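Local coordinates for putative Fe-S biosynthesis protein (Lactobacillus salivarius, PDB 2P2E) that is of unknown function but may take part in iron-sulphur cluster biosynthesis, at residues L26-D31 against F49-V54; M58-D63 against K74-G79. All blocks are in the same frame, centred on the assembly; numbering follows the deposited sequence.

Contact 1: residues L26-D31 against F49-V54; sequences LLLDFD and FRILVV
Arg50 and Asp29 face each other as a hydrogen-bonded pair of an antiparallel two-strand ladder, strands 24-30 and 49-55, inside the mixed beta sheet of this Fe-S biosynthesis-family protein. The two side chains run side by side, and the guanidinium comes side-on: NE and NH2 of Arg50 both converge on OD2 of Asp29, NE at 2.8 Å with an N-H...O angle of 155° on the lone pair directed away from OD1. OD2 lies in the guanidinium plane, although the carboxylate is turned 43° against it. Asp31 approaches differently: its OD2 lies over the centre of one guanidinium face, 3.7 Å from CZ of Arg50, and the long ion pair of Asp31 OD1 with Arg50 NH2 rests on charge alone, no N-H being aimed at it. CG of Leu52 lies over the opposite face, near its rim. With chi1 of Arg50 at 62° and an extended chain from CG to NE, the head group reaches between these neighbours; a methionine here would probably leave the buried carboxylates of Asp29 and Asp31 without their shared positive charge. Further out, the hydroxyl of Tyr64 hydrogen-bonds with OD1 of Asp29 and the carbonyl of Val42 accepts from NH1 of Arg50, fixing both ends of the bridge. The backbone ladder beneath is closed by reciprocal bonds between Asp29 and Arg50 and between Leu27 and Leu52, the latter with Leu52 N to Leu27 O at 2.9 Å and nearly straight. The other face is apolar: Leu26 meets Ile51 and Val53, while CD1 of Leu28 packs against CD1 of Ile51 at 3.6 Å. At its end, the edge of Phe30 points at the face of Phe49 in a T-shaped pair, Phe30 CD1 lying 4.0 Å from Phe49 CE1.

Contact 2: residues M58-D63 against K74-G79; sequences MDYKKD and KFYYKG
Tyr60 directs its ring edge at the face of Tyr76 in a T-shaped pair, with centroids 5.6 Å apart and planes inclined at 62°. CE1 of Tyr60 stands over the centre of the Tyr76 ring, 4.3 Å from CG of Tyr76. The neighbouring Lys61 arrives at the same ring obliquely: its CG lies over one face of the Tyr60 ring, toward the rim, and bends at chi2 and chi3 bring NZ of Lys61 to 3.7 Å from CE1 of Tyr76. Beyond the aromatic pair the approach passes to the backbone, where O of Asp63 receives a CA-H...O contact from CA of Lys78 at 3.4 Å, with an angle of 162° at the hydrogen. No conventional hydrogen bond spans the two segments. Polar ends are held by other residues: OD2 of Asp63 accepts from the backbone N of Ala36, and NZ of Lys78 leads off to O of Phe30 and the carboxylate of Asp32. Val25 of strand 24-30 touches both tyrosines. The geometry is that of a connecting loop, 58-63, laid across one face of a beta sheet and packed by an aromatic side chain on strand 75-77.

How the contacts relate
The two contacts lie in series along the chain, contact 1 closing before contact 2 opens, and their centres are about 9 Å apart. Strand 24-30 joins them: within the mixed sheet it has strand 49-55 on one flank and strand 75-77 on the other. The evidence for direct coupling is a probable backbone hydrogen bond from Tyr76 N to Leu26 O, 2.9 Å, and packing of Leu27 CD2 on Tyr76 CB. Contact 1 is wholly buried, about 4 Å from the centre of the chain, whereas contact 2 is partly buried at about 10 Å. Together they tie the loop 58-63 to the central strands through strand 24-30 and its neighbour 75-77.

Contact 1: residues L26-D31 against F49-V54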
loop_
_atom_site.group_PDB
_atom_site.type_symbol
_atom_site.label_atom_id
_atom_site.label_comp_id
_atom_site.label_asym_id
_atom_site.label_seq_id
_atom_site.Cartn_x
_atom_site.Cartn_y
_atom_site.Cartn_z
ATOM N N LEU A 26 -5.500 5.032 -1.505
ATOM C CA LEU A 26 -4.505 4.119 -0.960
ATOM C C LEU A 26 -3.302 3.954 -1.866
ATOM O O LEU A 26 -3.434 3.861 -3.089
ATOM C CB LEU A 26 -5.125 2.749 -0.713
ATOM C CG LEU A 26 -6.130 2.688 0.428
ATOM C CD1 LEU A 26 -6.707 1.310 0.531
ATOM C CD2 LEU A 26 -5.440 3.058 1.714
ATOM N N LEU A 27 -2.128 3.905 -1.253
ATOM C CA LEU A 27 -0.909 3.736 -2.005
ATOM C C LEU A 27 -0.069 2.590 -1.471
ATOM O O LEU A 27 0.093 2.431 -0.260
ATOM C CB LEU A 27 -0.070 5.005 -1.952
ATOM C CG LEU A 27 -0.734 6.333 -2.285
ATOM C CD1 LEU A 27 0.314 7.421 -2.123
ATOM C CD2 LEU A 27 -1.295 6.328 -3.696
ATOM N N LEU A 28 0.447 1.777 -2.381
ATOM C CA LEU A 28 1.340 0.701 -2.003
ATOM C C LEU A 28 2.675 1.340 -2.342
ATOM O O LEU A 28 3.122 1.319 -3.486
ATOM C CB LEU A 28 1.106 -0.532 -2.859
ATOM C CG LEU A 28 2.054 -1.688 -2.558
ATOM C CD1 LEU A 28 2.048 -2.037 -1.070
ATOM C CD2 LEU A 28 1.622 -2.875 -3.374
ATOM N N ASP A 29 3.292 1.938 -1.337
ATOM C CA ASP A 29 4.543 2.640 -1.520
ATOM C C ASP A 29 5.800 1.809 -1.357
ATOM O O ASP A 29 5.868 0.910 -0.527
ATOM C CB ASP A 29 4.585 3.833 -0.554
ATOM C CG ASP A 29 5.901 4.581 -0.593
ATOM O OD1 ASP A 29 6.323 4.982 -1.699
ATOM O OD2 ASP A 29 6.509 4.779 0.484
ATOM N N PHE A 30 6.788 2.108 -2.190
ATOM C CA PHE A 30 8.080 1.458 -2.099
ATOM C C PHE A 30 8.920 2.576 -1.485
ATOM O O PHE A 30 9.244 3.568 -2.136
ATOM C CB PHE A 30 8.612 1.069 -3.476
ATOM C CG PHE A 30 9.769 0.132 -3.411
ATOM C CD1 PHE A 30 9.633 -1.107 -2.789
ATOM C CD2 PHE A 30 11.008 0.495 -3.919
ATOM C CE1 PHE A 30 10.714 -1.971 -2.662
ATOM C CE2 PHE A 30 12.099 -0.359 -3.800
ATOM C CZ PHE A 30 11.948 -1.596 -3.168
ATOM N N ASP A 31 9.230 2.410 -0.207
ATOM C CA ASP A 31 9.969 3.390 0.569
ATOM C C ASP A 31 11.416 3.519 0.152
ATOM O O ASP A 31 12.281 2.896 0.747
ATOM C CB ASP A 31 9.898 3.005 2.040
ATOM C CG ASP A 31 10.221 4.151 2.939
ATOM O OD1 ASP A 31 10.626 5.203 2.407
ATOM O OD2 ASP A 31 10.068 4.007 4.170
ATOM N N PHE A 49 8.140 -2.168 1.358
ATOM C CA PHE A 49 6.729 -1.901 1.105
ATOM C C PHE A 49 5.967 -1.421 2.313
ATOM O O PHE A 49 6.206 -1.869 3.420
ATOM C CB PHE A 49 6.041 -3.157 0.604
ATOM C CG PHE A 49 6.348 -3.481 -0.807
ATOM C CD1 PHE A 49 5.890 -2.665 -1.824
ATOM C CD2 PHE A 49 7.079 -4.609 -1.126
ATOM C CE1 PHE A 49 6.155 -2.972 -3.150
ATOM C CE2 PHE A 49 7.346 -4.920 -2.444
ATOM C CZ PHE A 49 6.882 -4.103 -3.456
ATOM N N ARG A 50 5.029 -0.517 2.087
ATOM C CA ARG A 50 4.206 -0.006 3.165
ATOM C C ARG A 50 2.975 0.646 2.554
ATOM O O ARG A 50 2.992 1.043 1.392
ATOM C CB ARG A 50 4.983 1.012 3.988
ATOM C CG ARG A 50 5.387 2.211 3.191
ATOM C CD ARG A 50 5.944 3.308 4.061
ATOM N NE ARG A 50 6.423 4.410 3.240
ATOM C CZ ARG A 50 6.786 5.591 3.718
ATOM N NH1 ARG A 50 6.724 5.832 5.019
ATOM N NH2 ARG A 50 7.206 6.536 2.892
ATOM N N ILE A 51 1.902 0.746 3.327
ATOM C CA ILE A 51 0.681 1.370 2.836
ATOM C C ILE A 51 0.567 2.812 3.278
ATOM O O ILE A 51 0.678 3.117 4.461
ATOM C CB ILE A 51 -0.580 0.658 3.333
ATOM C CG1 ILE A 51 -0.492 -0.823 3.009
ATOM C CG2 ILE A 51 -1.809 1.258 2.678
ATOM C CD1 ILE A 51 -0.179 -1.086 1.584
ATOM N N LEU A 52 0.335 3.694 2.318
ATOM C CA LEU A 52 0.179 5.107 2.610
ATOM C C LEU A 52 -1.231 5.515 2.254
ATOM O O LEU A 52 -1.783 5.046 1.260
ATOM C CB LEU A 52 1.139 5.944 1.768
ATOM C CG LEU A 52 2.604 6.109 2.150
ATOM C CD1 LEU A 52 3.181 4.791 2.632
ATOM C CD2 LEU A 52 3.360 6.631 0.936
ATOM N N VAL A 53 -1.820 6.377 3.069
ATOM C CA VAL A 53 -3.145 6.878 2.776
ATOM C C VAL A 53 -3.021 8.390 2.707
ATOM O O VAL A 53 -2.512 9.046 3.621
ATOM C CB VAL A 53 -4.180 6.436 3.831
ATOM C CG1 VAL A 53 -3.611 6.590 5.194
ATOM C CG2 VAL A 53 -5.460 7.260 3.697
ATOM N N VAL A 54 -3.466 8.917 1.574
ATOM C CA VAL A 54 -3.429 10.334 1.286
ATOM C C VAL A 54 -4.824 10.780 0.916
ATOM O O VAL A 54 -5.750 9.976 0.899
ATOM C CB VAL A 54 -2.530 10.611 0.083
ATOM C CG1 VAL A 54 -1.115 10.185 0.379
ATOM C CG2 VAL A 54 -3.066 9.866 -1.119
#

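Contact 2: residues M58-D63 against K74-G79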
loop_
_atom_site.group_PDB
_atom_site.type_symbol
_atom_site.label_atom_id
_atom_site.label_comp_id
_atom_site.label_asym_id
_atom_site.label_seq_id
_atom_site.Cartn_x
_atom_site.Cartn_y
_atom_site.Cartn_z
HETATM N N MSE A 58 -3.621 15.799 -2.495
HETATM C CA MSE A 58 -2.165 15.712 -2.486
HETATM C C MSE A 58 -1.654 15.180 -3.822
HETATM O O MSE A 58 -2.346 14.429 -4.507
HETATM C CB MSE A 58 -1.726 14.820 -1.322
HETATM C CG MSE A 58 -1.990 15.461 0.040
HETATM SE SE MSE A 58 -2.047 14.239 1.565
HETATM C CE MSE A 58 -3.844 14.673 2.233
ATOM N N ASP A 59 -0.449 15.581 -4.203
ATOM C CA ASP A 59 0.106 15.139 -5.475
ATOM C C ASP A 59 0.772 13.770 -5.426
ATOM O O ASP A 59 1.980 13.655 -5.242
ATOM C CB ASP A 59 1.095 16.173 -5.999
ATOM C CG ASP A 59 1.726 15.752 -7.310
ATOM O OD1 ASP A 59 0.981 15.299 -8.217
ATOM O OD2 ASP A 59 2.967 15.882 -7.431
ATOM N N TYR A 60 -0.038 12.740 -5.616
ATOM C CA TYR A 60 0.421 11.368 -5.590
ATOM C C TYR A 60 0.324 10.808 -6.990
ATOM O O TYR A 60 0.885 9.767 -7.294
ATOM C CB TYR A 60 -0.483 10.559 -4.668
ATOM C CG TYR A 60 -1.904 10.460 -5.174
ATOM C CD1 TYR A 60 -2.282 9.447 -6.046
ATOM C CD2 TYR A 60 -2.860 11.406 -4.811
ATOM C CE1 TYR A 60 -3.583 9.368 -6.549
ATOM C CE2 TYR A 60 -4.166 11.344 -5.311
ATOM C CZ TYR A 60 -4.523 10.320 -6.183
ATOM O OH TYR A 60 -5.811 10.243 -6.695
ATOM N N LYS A 61 -0.417 11.494 -7.841
ATOM C CA LYS A 61 -0.605 11.034 -9.209
ATOM C C LYS A 61 0.675 10.892 -10.030
ATOM O O LYS A 61 0.988 9.810 -10.519
ATOM C CB LYS A 61 -1.567 11.974 -9.941
ATOM C CG LYS A 61 -2.971 11.999 -9.377
ATOM C CD LYS A 61 -3.653 10.627 -9.495
ATOM C CE LYS A 61 -3.791 10.155 -10.953
ATOM N NZ LYS A 61 -4.435 8.792 -11.084
ATOM N N LYS A 62 1.405 11.987 -10.192
ATOM C CA LYS A 62 2.621 11.966 -10.988
ATOM C C LYS A 62 3.535 10.790 -10.664
ATOM O O LYS A 62 4.054 10.132 -11.572
ATOM C CB LYS A 62 3.377 13.280 -10.818
ATOM C CG LYS A 62 4.664 13.378 -11.632
ATOM C CD LYS A 62 5.156 14.832 -11.720
ATOM C CE LYS A 62 6.576 14.948 -12.285
ATOM N NZ LYS A 62 7.609 14.428 -11.328
ATOM N N ASP A 63 3.709 10.514 -9.373
ATOM C CA ASP A 63 4.571 9.424 -8.932
ATOM C C ASP A 63 3.870 8.065 -8.887
ATOM O O ASP A 63 4.306 7.119 -9.525
ATOM C CB ASP A 63 5.159 9.765 -7.560
ATOM C CG ASP A 63 5.931 11.075 -7.571
ATOM O OD1 ASP A 63 6.836 11.208 -8.420
ATOM O OD2 ASP A 63 5.634 11.968 -6.739
ATOM N N LYS A 74 -9.054 0.754 -5.215
ATOM C CA LYS A 74 -7.781 0.849 -5.906
ATOM C C LYS A 74 -6.590 1.110 -5.009
ATOM O O LYS A 74 -6.721 1.657 -3.924
ATOM C CB LYS A 74 -7.849 1.949 -6.959
ATOM C CG LYS A 74 -8.514 1.526 -8.239
ATOM C CD LYS A 74 -8.639 2.697 -9.199
ATOM C CE LYS A 74 -9.184 2.249 -10.542
ATOM N NZ LYS A 74 -10.505 1.573 -10.400
ATOM N N PHE A 75 -5.426 0.711 -5.502
ATOM C CA PHE A 75 -4.139 0.894 -4.842
ATOM C C PHE A 75 -3.242 1.526 -5.883
ATOM O O PHE A 75 -3.058 0.957 -6.955
ATOM C CB PHE A 75 -3.527 -0.447 -4.469
ATOM C CG PHE A 75 -3.949 -0.964 -3.138
ATOM C CD1 PHE A 75 -3.400 -0.442 -1.974
ATOM C CD2 PHE A 75 -4.862 -2.014 -3.042
ATOM C CE1 PHE A 75 -3.753 -0.966 -0.723
ATOM C CE2 PHE A 75 -5.222 -2.543 -1.796
ATOM C CZ PHE A 75 -4.668 -2.024 -0.642
ATOM N N TYR A 76 -2.688 2.693 -5.593
ATOM C CA TYR A 76 -1.805 3.333 -6.553
ATOM C C TYR A 76 -0.377 3.023 -6.171
ATOM O O TYR A 76 -0.081 2.830 -5.000
ATOM C CB TYR A 76 -2.053 4.837 -6.567
ATOM C CG TYR A 76 -3.361 5.166 -7.221
ATOM C CD1 TYR A 76 -3.439 5.379 -8.587
ATOM C CD2 TYR A 76 -4.540 5.188 -6.485
ATOM C CE1 TYR A 76 -4.654 5.607 -9.208
ATOM C CE2 TYR A 76 -5.767 5.415 -7.095
ATOM C CZ TYR A 76 -5.813 5.624 -8.457
ATOM O OH TYR A 76 -7.025 5.863 -9.062
ATOM N N TYR A 77 0.507 2.956 -7.156
ATOM C CA TYR A 77 1.905 2.667 -6.879
ATOM C C TYR A 77 2.827 3.247 -7.937
ATOM O O TYR A 77 2.411 3.523 -9.067
ATOM C CB TYR A 77 2.128 1.156 -6.774
ATOM C CG TYR A 77 1.965 0.421 -8.073
ATOM C CD1 TYR A 77 3.074 -0.013 -8.797
ATOM C CD2 TYR A 77 0.701 0.152 -8.578
ATOM C CE1 TYR A 77 2.926 -0.705 -9.995
ATOM C CE2 TYR A 77 0.539 -0.533 -9.779
ATOM C CZ TYR A 77 1.654 -0.960 -10.476
ATOM O OH TYR A 77 1.478 -1.643 -11.646
ATOM N N LYS A 78 4.086 3.432 -7.561
ATOM C CA LYS A 78 5.067 3.975 -8.478
ATOM C C LYS A 78 5.354 2.906 -9.512
ATOM O O LYS A 78 5.705 1.779 -9.171
ATOM C CB LYS A 78 6.329 4.366 -7.716
ATOM C CG LYS A 78 6.072 5.478 -6.717
ATOM C CD LYS A 78 7.307 5.869 -5.935
ATOM C CE LYS A 78 7.669 4.836 -4.897
ATOM N NZ LYS A 78 8.640 5.388 -3.909
ATOM N N GLY A 79 5.172 3.260 -10.779
ATOM C CA GLY A 79 5.401 2.312 -11.850
ATOM C C GLY A 79 6.575 1.380 -11.642
ATOM O O GLY A 79 6.394 0.177 -11.506
#